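Local structure of endo-xylogalacturonan hydrolase A (Aspergillus tubingensis, 4C2L) at residues Leu240-Ile251 and Asp275-Thr285; Asn342-Ile353 and Val369-Leu378. The protein hydrolyses xylogalacturonan, the xylose-substituted galacturonan of the hairy regions of pectin, and acts on the galacturonic acid backbone when it carries xylose. All blocks are in the same frame, centred on the assembly; numbering follows the deposited sequence.

Contact 1: residues Leu240-Ile251 and Asp275-Thr285. With NAG (2-acetamido-2-deoxy-beta-D-glucopyranose), chain B; SO4 (sulfate ion), chain J.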
loop_
_atom_site.group_PDB
_atom_site.type_symbol
_atom_site.label_atom_id
_atom_site.label_comp_id
_atom_site.label_asym_id
_atom_site.label_seq_id
_atom_site.Cartn_x
_atom_site.Cartn_y
_atom_site.Cartn_z
ATOM N N LEU A 240 3.428 11.706 6.152
ATOM C CA LEU A 240 4.796 11.976 6.578
ATOM C C LEU A 240 4.761 13.046 7.657
ATOM O O LEU A 240 3.888 13.908 7.643
ATOM C CB LEU A 240 5.611 12.504 5.390
ATOM C CG LEU A 240 5.623 11.658 4.118
ATOM C CD1 LEU A 240 6.460 12.380 3.075
ATOM C CD2 LEU A 240 6.164 10.255 4.380
ATOM N N GLY A 241 5.710 12.967 8.582
ATOM C CA GLY A 241 5.952 14.044 9.541
ATOM C C GLY A 241 5.291 13.888 10.902
ATOM O O GLY A 241 5.321 14.818 11.700
ATOM N N LYS A 242 4.713 12.713 11.185
ATOM C CA LYS A 242 3.954 12.527 12.426
ATOM C C LYS A 242 4.803 12.831 13.659
ATOM O O LYS A 242 4.352 13.551 14.556
ATOM C CB LYS A 242 3.376 11.106 12.534
ATOM C CG LYS A 242 2.564 10.864 13.803
ATOM C CD LYS A 242 2.033 9.434 13.830
ATOM C CE LYS A 242 1.356 9.080 15.146
ATOM N NZ LYS A 242 0.358 10.102 15.556
ATOM N N SER A 243 6.016 12.292 13.695
ATOM C CA SER A 243 6.863 12.439 14.881
ATOM C C SER A 243 8.355 12.514 14.559
ATOM O O SER A 243 9.195 12.456 15.465
ATOM C CB SER A 243 6.580 11.309 15.870
ATOM O OG SER A 243 6.928 10.068 15.300
ATOM N N SER A 244 8.684 12.647 13.275
ATOM C CA SER A 244 10.074 12.745 12.836
ATOM C C SER A 244 10.154 13.445 11.485
ATOM O O SER A 244 9.129 13.691 10.836
ATOM C CB SER A 244 10.720 11.357 12.757
ATOM O OG SER A 244 9.923 10.486 11.966
ATOM N N ASP A 245 11.374 13.787 11.085
ATOM C CA ASP A 245 11.636 14.326 9.766
ATOM C C ASP A 245 11.640 13.147 8.805
ATOM O O ASP A 245 12.445 12.228 8.949
ATOM C CB ASP A 245 12.991 15.039 9.759
ATOM C CG ASP A 245 12.921 16.453 10.350
ATOM O OD1 ASP A 245 11.852 16.878 10.852
ATOM O OD2 ASP A 245 13.959 17.161 10.294
ATOM N N ASP A 246 10.730 13.171 7.840
ATOM C CA ASP A 246 10.487 12.024 6.975
ATOM C C ASP A 246 10.671 12.428 5.524
ATOM O O ASP A 246 10.284 13.533 5.138
ATOM C CB ASP A 246 9.040 11.557 7.127
ATOM C CG ASP A 246 8.744 10.947 8.485
ATOM O OD1 ASP A 246 9.659 10.364 9.106
ATOM O OD2 ASP A 246 7.571 11.025 8.914
ATOM N N SER A 247 11.227 11.529 4.720
ATOM C CA SER A 247 11.368 11.804 3.295
ATOM C C SER A 247 10.862 10.669 2.411
ATOM O O SER A 247 10.904 9.489 2.787
ATOM C CB SER A 247 12.814 12.136 2.939
ATOM O OG SER A 247 13.563 10.951 2.853
ATOM N N VAL A 248 10.363 11.052 1.239
ATOM C CA VAL A 248 10.002 10.102 0.184
ATOM C C VAL A 248 10.622 10.679 -1.079
ATOM O O VAL A 248 10.428 11.871 -1.370
ATOM C CB VAL A 248 8.470 9.977 0.023
ATOM C CG1 VAL A 248 8.118 9.153 -1.221
ATOM C CG2 VAL A 248 7.857 9.314 1.249
ATOM N N LYS A 249 11.397 9.881 -1.801
ATOM C CA LYS A 249 12.006 10.381 -3.031
ATOM C C LYS A 249 12.107 9.404 -4.168
ATOM O O LYS A 249 12.113 8.182 -3.961
ATOM C CB LYS A 249 13.391 10.979 -2.757
ATOM C CG LYS A 249 14.346 10.090 -2.027
ATOM C CD LYS A 249 15.552 10.889 -1.537
ATOM C CE LYS A 249 16.601 9.924 -1.041
ATOM N NZ LYS A 249 17.826 10.655 -0.611
ATOM N N ASN A 250 12.201 9.954 -5.378
ATOM C CA ASN A 250 12.529 9.158 -6.561
ATOM C C ASN A 250 11.504 8.049 -6.781
ATOM O O ASN A 250 11.824 6.840 -6.830
ATOM C CB ASN A 250 13.955 8.625 -6.453
ATOM C CG ASN A 250 14.960 9.735 -6.188
ATOM O OD1 ASN A 250 14.864 10.822 -6.780
ATOM N ND2 ASN A 250 15.910 9.486 -5.280
ATOM N N ILE A 251 10.264 8.497 -6.935
ATOM C CA ILE A 251 9.114 7.602 -7.100
ATOM C C ILE A 251 8.538 7.794 -8.490
ATOM O O ILE A 251 8.332 8.937 -8.925
ATOM C CB ILE A 251 8.016 7.942 -6.071
ATOM C CG1 ILE A 251 8.548 7.968 -4.612
ATOM C CG2 ILE A 251 6.791 7.046 -6.236
ATOM C CD1 ILE A 251 9.089 6.653 -4.095
ATOM N N ASP A 275 4.953 17.323 18.231
ATOM C CA ASP A 275 6.084 16.447 17.970
ATOM C C ASP A 275 6.285 16.209 16.478
ATOM O O ASP A 275 7.102 15.378 16.089
ATOM C CB ASP A 275 5.884 15.106 18.683
ATOM C CG ASP A 275 6.075 15.213 20.187
ATOM O OD1 ASP A 275 6.485 16.295 20.669
ATOM O OD2 ASP A 275 5.825 14.208 20.884
ATOM N N HIS A 276 5.544 16.940 15.653
ATOM C CA HIS A 276 5.607 16.733 14.203
ATOM C C HIS A 276 6.942 17.126 13.675
ATOM O O HIS A 276 7.575 18.042 14.195
ATOM C CB HIS A 276 4.529 17.526 13.483
ATOM C CG HIS A 276 3.129 17.242 13.967
ATOM N ND1 HIS A 276 2.691 15.991 14.235
ATOM C CD2 HIS A 276 2.061 18.092 14.212
ATOM C CE1 HIS A 276 1.411 16.047 14.658
ATOM N NE2 HIS A 276 1.024 17.332 14.633
ATOM N N GLY A 277 7.388 16.434 12.631
ATOM C CA GLY A 277 8.618 16.783 11.947
ATOM C C GLY A 277 8.342 17.404 10.593
ATOM O O GLY A 277 7.192 17.700 10.252
ATOM N N THR A 278 9.398 17.613 9.817
ATOM C CA THR A 278 9.244 18.196 8.491
ATOM C C THR A 278 9.276 17.064 7.489
ATOM O O THR A 278 9.952 16.054 7.696
ATOM C CB THR A 278 10.325 19.263 8.160
ATOM O OG1 THR A 278 10.155 20.397 9.023
ATOM C CG2 THR A 278 10.199 19.752 6.702
ATOM N N SER A 279 8.504 17.227 6.426
ATOM C CA SER A 279 8.379 16.219 5.400
ATOM C C SER A 279 9.068 16.723 4.148
ATOM O O SER A 279 8.895 17.879 3.777
ATOM C CB SER A 279 6.896 16.015 5.083
ATOM O OG SER A 279 6.200 15.522 6.211
ATOM N N THR A 280 9.818 15.848 3.498
ATOM C CA THR A 280 10.486 16.169 2.245
ATOM C C THR A 280 10.046 15.170 1.197
ATOM O O THR A 280 10.179 13.961 1.389
ATOM C CB THR A 280 12.016 16.129 2.427
ATOM O OG1 THR A 280 12.370 17.058 3.463
ATOM C CG2 THR A 280 12.740 16.509 1.156
ATOM N N VAL A 281 9.500 15.664 0.088
ATOM C CA VAL A 281 9.097 14.760 -0.983
ATOM C C VAL A 281 9.729 15.287 -2.242
ATOM O O VAL A 281 9.456 16.432 -2.642
ATOM C CB VAL A 281 7.565 14.702 -1.148
ATOM C CG1 VAL A 281 7.178 13.679 -2.224
ATOM C CG2 VAL A 281 6.909 14.349 0.179
ATOM N N SER A 282 10.580 14.478 -2.868
ATOM C CA SER A 282 11.285 14.952 -4.057
ATOM C C SER A 282 11.283 13.956 -5.200
ATOM O O SER A 282 11.491 12.762 -5.008
ATOM C CB SER A 282 12.713 15.399 -3.709
ATOM O OG SER A 282 13.532 14.306 -3.357
ATOM N N ASN A 283 11.022 14.465 -6.404
ATOM C CA ASN A 283 11.040 13.645 -7.610
ATOM C C ASN A 283 10.022 12.511 -7.527
ATOM O O ASN A 283 10.385 11.338 -7.454
ATOM C CB ASN A 283 12.451 13.122 -7.899
ATOM C CG ASN A 283 12.513 12.208 -9.110
ATOM O OD1 ASN A 283 11.701 12.309 -10.036
ATOM N ND2 ASN A 283 13.479 11.307 -9.105
ATOM N N VAL A 284 8.754 12.891 -7.541
ATOM C CA VAL A 284 7.662 11.932 -7.558
ATOM C C VAL A 284 6.816 12.222 -8.783
ATOM O O VAL A 284 6.327 13.329 -8.954
ATOM C CB VAL A 284 6.816 12.002 -6.278
ATOM C CG1 VAL A 284 5.629 11.053 -6.377
ATOM C CG2 VAL A 284 7.682 11.669 -5.058
ATOM N N THR A 285 6.641 11.209 -9.626
ATOM C CA THR A 285 5.807 11.367 -10.817
ATOM C C THR A 285 4.607 10.426 -10.774
ATOM O O THR A 285 4.768 9.233 -10.517
ATOM C CB THR A 285 6.625 11.051 -12.079
ATOM O OG1 THR A 285 7.663 12.026 -12.220
ATOM C CG2 THR A 285 5.719 11.075 -13.338
HETATM C C1 NAG B . 13.633 10.366 -10.175
HETATM C C2 NAG B . 15.123 10.157 -10.464
HETATM C C3 NAG B . 15.340 9.037 -11.476
HETATM C C4 NAG B . 14.567 7.772 -11.080
HETATM C C5 NAG B . 13.097 8.123 -10.761
HETATM C C6 NAG B . 12.220 6.946 -10.305
HETATM C C7 NAG B . 16.513 12.163 -10.346
HETATM C C8 NAG B . 16.970 13.392 -11.082
HETATM N N2 NAG B . 15.674 11.380 -11.013
HETATM O O3 NAG B . 16.723 8.756 -11.561
HETATM O O4 NAG B . 14.651 6.845 -12.155
HETATM O O5 NAG B . 13.042 9.142 -9.780
HETATM O O6 NAG B . 12.839 6.191 -9.285
HETATM O O7 NAG B . 16.912 11.938 -9.203
HETATM S S SO4 J . 18.519 12.267 -4.047
HETATM O O1 SO4 J . 17.364 13.198 -4.009
HETATM O O2 SO4 J . 19.623 12.922 -4.795
HETATM O O3 SO4 J . 18.175 10.993 -4.719
HETATM O O4 SO4 J . 18.937 11.992 -2.648
HETATM O O HOH W 1 15.139 13.262 -5.361
HETATM O O HOH W 2 9.898 10.320 -10.798
#

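Contact 2: residues Asn342-Ile353 and Val369-Leu378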
loop_
_atom_site.group_PDB
_atom_site.type_symbol
_atom_site.label_atom_id
_atom_site.label_comp_id
_atom_site.label_asym_id
_atom_site.label_seq_id
_atom_site.Cartn_x
_atom_site.Cartn_y
_atom_site.Cartn_z
ATOM N N ASN A 342 -7.922 18.933 -4.935
ATOM C CA ASN A 342 -7.805 19.833 -3.794
ATOM C C ASN A 342 -6.330 19.889 -3.416
ATOM O O ASN A 342 -5.804 18.969 -2.785
ATOM C CB ASN A 342 -8.650 19.318 -2.618
ATOM C CG ASN A 342 -8.889 20.378 -1.548
ATOM O OD1 ASN A 342 -8.104 21.317 -1.383
ATOM N ND2 ASN A 342 -9.988 20.234 -0.814
ATOM N N LEU A 343 -5.658 20.954 -3.834
ATOM C CA LEU A 343 -4.210 21.062 -3.665
ATOM C C LEU A 343 -3.942 22.049 -2.550
ATOM O O LEU A 343 -3.720 23.248 -2.792
ATOM C CB LEU A 343 -3.543 21.502 -4.975
ATOM C CG LEU A 343 -3.937 20.785 -6.273
ATOM C CD1 LEU A 343 -3.180 21.325 -7.480
ATOM C CD2 LEU A 343 -3.732 19.279 -6.154
ATOM N N ASP A 344 -4.001 21.548 -1.319
ATOM C CA ASP A 344 -3.806 22.391 -0.157
ATOM C C ASP A 344 -2.346 22.352 0.322
ATOM O O ASP A 344 -2.037 21.733 1.345
ATOM C CB ASP A 344 -4.767 22.006 0.979
ATOM C CG ASP A 344 -4.899 23.107 2.023
ATOM O OD1 ASP A 344 -4.967 24.292 1.625
ATOM O OD2 ASP A 344 -4.937 22.803 3.232
ATOM N N CYS A 345 -1.451 23.014 -0.412
ATOM C CA CYS A 345 -0.050 23.071 0.021
ATOM C C CYS A 345 0.099 23.914 1.294
ATOM O O CYS A 345 -0.704 24.813 1.537
ATOM C CB CYS A 345 0.858 23.596 -1.092
ATOM S SG CYS A 345 1.389 22.259 -2.196
ATOM N N GLY A 346 1.123 23.606 2.088
ATOM C CA GLY A 346 1.347 24.283 3.362
ATOM C C GLY A 346 1.807 25.719 3.162
ATOM O O GLY A 346 2.445 26.042 2.167
ATOM N N ALA A 347 1.464 26.577 4.111
ATOM C CA ALA A 347 1.764 28.006 3.997
ATOM C C ALA A 347 3.253 28.302 4.008
ATOM O O ALA A 347 3.696 29.262 3.373
ATOM C CB ALA A 347 1.067 28.780 5.107
ATOM N N ASP A 348 4.023 27.493 4.730
ATOM C CA ASP A 348 5.463 27.705 4.852
ATOM C C ASP A 348 6.293 26.694 4.080
ATOM O O ASP A 348 7.500 26.578 4.300
ATOM C CB ASP A 348 5.884 27.648 6.320
ATOM C CG ASP A 348 5.361 28.816 7.122
ATOM O OD1 ASP A 348 4.665 29.681 6.543
ATOM O OD2 ASP A 348 5.644 28.852 8.336
ATOM N N GLY A 349 5.658 25.960 3.176
ATOM C CA GLY A 349 6.377 24.913 2.480
ATOM C C GLY A 349 6.724 25.262 1.050
ATOM O O GLY A 349 6.482 26.388 0.581
ATOM N N THR A 350 7.290 24.287 0.363
ATOM C CA THR A 350 7.543 24.383 -1.061
ATOM C C THR A 350 6.559 23.454 -1.743
ATOM O O THR A 350 6.405 22.301 -1.334
ATOM C CB THR A 350 8.988 23.956 -1.370
ATOM O OG1 THR A 350 9.884 24.706 -0.531
ATOM C CG2 THR A 350 9.341 24.223 -2.813
ATOM N N CYS A 351 5.908 23.957 -2.786
ATOM C CA CYS A 351 4.832 23.232 -3.456
ATOM C C CYS A 351 5.213 23.027 -4.917
ATOM O O CYS A 351 4.539 23.519 -5.826
ATOM C CB CYS A 351 3.536 24.034 -3.322
ATOM S SG CYS A 351 2.033 23.187 -3.884
ATOM N N GLY A 352 6.300 22.295 -5.141
ATOM C CA GLY A 352 6.890 22.185 -6.462
ATOM C C GLY A 352 6.174 21.141 -7.299
ATOM O O GLY A 352 6.747 20.104 -7.626
ATOM N N ILE A 353 4.930 21.434 -7.652
ATOM C CA ILE A 353 4.132 20.508 -8.459
ATOM C C ILE A 353 3.821 21.095 -9.830
ATOM O O ILE A 353 3.510 22.285 -9.953
ATOM C CB ILE A 353 2.864 20.013 -7.708
ATOM C CG1 ILE A 353 2.014 19.084 -8.596
ATOM C CG2 ILE A 353 2.059 21.155 -7.117
ATOM C CD1 ILE A 353 0.907 18.366 -7.837
ATOM N N VAL A 369 -10.257 23.134 -9.735
ATOM C CA VAL A 369 -9.131 22.703 -8.908
ATOM C C VAL A 369 -8.970 23.726 -7.786
ATOM O O VAL A 369 -8.683 24.911 -8.041
ATOM C CB VAL A 369 -7.836 22.577 -9.747
ATOM C CG1 VAL A 369 -6.634 22.237 -8.864
ATOM C CG2 VAL A 369 -8.002 21.540 -10.853
ATOM N N LEU A 370 -9.172 23.287 -6.550
ATOM C CA LEU A 370 -8.964 24.149 -5.399
ATOM C C LEU A 370 -7.480 24.183 -5.075
ATOM O O LEU A 370 -6.821 23.139 -5.097
ATOM C CB LEU A 370 -9.739 23.650 -4.183
ATOM C CG LEU A 370 -11.264 23.601 -4.316
ATOM C CD1 LEU A 370 -11.835 23.225 -2.965
ATOM C CD2 LEU A 370 -11.817 24.943 -4.801
ATOM N N CYS A 371 -6.955 25.382 -4.803
ATOM C CA CYS A 371 -5.517 25.539 -4.535
ATOM C C CYS A 371 -5.241 26.462 -3.365
ATOM O O CYS A 371 -5.953 27.452 -3.155
ATOM C CB CYS A 371 -4.798 26.127 -5.744
ATOM S SG CYS A 371 -4.911 25.206 -7.288
ATOM N N ALA A 372 -4.197 26.131 -2.610
ATOM C CA ALA A 372 -3.592 27.057 -1.668
ATOM C C ALA A 372 -2.086 26.878 -1.775
ATOM O O ALA A 372 -1.595 25.741 -1.798
ATOM C CB ALA A 372 -4.065 26.779 -0.250
ATOM N N ASN A 373 -1.358 27.993 -1.895
ATOM C CA ASN A 373 0.112 27.974 -1.882
ATOM C C ASN A 373 0.741 27.191 -3.035
ATOM O O ASN A 373 1.822 26.622 -2.893
ATOM C CB ASN A 373 0.638 27.476 -0.527
ATOM C CG ASN A 373 0.122 28.299 0.622
ATOM O OD1 ASN A 373 0.443 29.492 0.728
ATOM N ND2 ASN A 373 -0.690 27.686 1.488
ATOM N N THR A 374 0.050 27.186 -4.172
ATOM C CA THR A 374 0.517 26.516 -5.371
ATOM C C THR A 374 1.315 27.493 -6.221
ATOM O O THR A 374 1.083 28.708 -6.158
ATOM C CB THR A 374 -0.656 25.940 -6.198
ATOM O OG1 THR A 374 -1.643 26.956 -6.398
ATOM C CG2 THR A 374 -1.307 24.749 -5.465
ATOM N N PRO A 375 2.267 26.979 -7.001
ATOM C CA PRO A 375 3.205 27.823 -7.749
ATOM C C PRO A 375 2.603 28.435 -9.019
ATOM O O PRO A 375 1.594 27.958 -9.539
ATOM C CB PRO A 375 4.312 26.848 -8.139
ATOM C CG PRO A 375 3.627 25.523 -8.224
ATOM C CD PRO A 375 2.582 25.545 -7.155
ATOM N N SER A 376 3.253 29.477 -9.525
ATOM C CA SER A 376 2.771 30.160 -10.730
ATOM C C SER A 376 2.804 29.278 -11.973
ATOM O O SER A 376 2.084 29.540 -12.931
ATOM C CB SER A 376 3.571 31.452 -10.963
ATOM O OG SER A 376 4.966 31.188 -10.889
ATOM N N ASP A 377 3.616 28.232 -11.971
ATOM C CA ASP A 377 3.715 27.386 -13.164
ATOM C C ASP A 377 3.001 26.043 -12.953
ATOM O O ASP A 377 3.421 25.015 -13.490
ATOM C CB ASP A 377 5.189 27.166 -13.551
ATOM C CG ASP A 377 5.974 26.342 -12.501
ATOM O OD1 ASP A 377 5.537 26.262 -11.331
ATOM O OD2 ASP A 377 7.039 25.783 -12.850
ATOM N N LEU A 378 1.939 26.057 -12.151
ATOM C CA LEU A 378 1.228 24.816 -11.796
ATOM C C LEU A 378 0.754 24.038 -13.024
ATOM O O LEU A 378 0.959 22.827 -13.109
ATOM C CB LEU A 378 0.053 25.111 -10.874
ATOM C CG LEU A 378 -0.756 23.891 -10.421
ATOM C CD1 LEU A 378 0.090 22.997 -9.525
ATOM C CD2 LEU A 378 -2.007 24.362 -9.701
HETATM O O HOH W 3 5.831 23.913 -9.953
#

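Contact 1: residues Leu240-Ile251 and Asp275-Thr285
H276 meets segment 240-251 edge-on: its ND1 gives a hydrogen bond to the carbonyl O of K242 (3.0 Å), close to the ring plane, while NE2 bonds E306, so both ring nitrogens are used and the ring's rotation is fixed. G277 follows, its N bonded to G241 O and its CA 3.3 Å from S244 O; a CB here would strike that carbonyl, which suits glycine. T278 N then runs almost straight (175°) to D245 OD1, approaching from above the carboxylate plane. From S279 to S282 the chain pairs in parallel with D246-K249, successive turns of the beta-helix of family 28, and V281 CG2 packs on L240 CD1 (3.5 Å). Beside S282, K249 NZ and N250 ND2 hold a sulfate, probably from the crystallisation liquor, which a water links to N250 OD1. At N283, where both segments turn a corner, CG stands anti to the backbone N (chi1 177°), and ND2 reaches N250 OD1 (2.7 Å), the two amide planes 62° apart. The same ND2 carries the N-linked NAG, whose O6 bonds N250 O. V284 CG2 lies 3.8 Å from I251 CG1, side by side. The asparagine pair thus fixes the glycosylated amide and first sugar at the corner.

Contact 2: residues Asn342-Ile353 and Val369-Leu378
L343 and L378 reach toward each other tip to tip, CD1 of L343 lying 3.9 Å from CD2 of L378. The same CD1 meets V369 CG1 (3.8 Å), the two side chains crossing obliquely, so one leucine methyl joins strand 369-372 to the turn that follows it. L378 has CG anti to its backbone N (chi1 -179°), which lays its CD1 beside I353 CG2 at 3.6 Å, the two side chains side by side and pointing the same way. Branched apolar residues suit this interior, where L343 and I353 also touch F298 of the neighbouring coil.

The backbones of 342-344 and 369-372 run parallel in register: L343 N bonds L370 O and A372 N bonds L343 O. On the face opposite to L343, the small A372 lets its CB sit 3.2 Å from D344 OD1. Where the pairing ends, N373 replaces a strand bond with its side chain: ND2 donates to C345 O (2.9 Å, 156°) from above the carbonyl plane. Its positive phi, which asparagine tolerates well, turns the chain here.

C345 and C351 are joined by a disulfide across the loop that includes the G346-G349 turn. C351 SG comes 3.9 Å from T374 CA, just before the P375-L378 turn, and P375 sets its CD against C351 O (3.1 Å). A water bridges I353 O and D377 OD1. With C371 bonded to C382, each disulfide braces its own segment, while backbone bonds, the N373 amide and apolar packing hold the two together.

In the fold
Contacts 1 and 2 follow one another along the chain and join different coils of the same right-handed parallel beta-helix, with centres 16 Å apart and nearest atoms about 7 Å apart, so they do not touch. Strands 296-301 and 319-329 lie between them: V281 of contact 1 and I353 of contact 2 both pack on I323. Contact 1 is held mostly by regular parallel pairing and bears the glycan at N283, whereas contact 2, farther from the chain centre (25 Å against 16 Å), has a shorter strand pairing, carried on by the N373 side chain and apolar packing, with disulfides bracing each segment separately. Both lie away from D210 and H233, the probable catalytic residues.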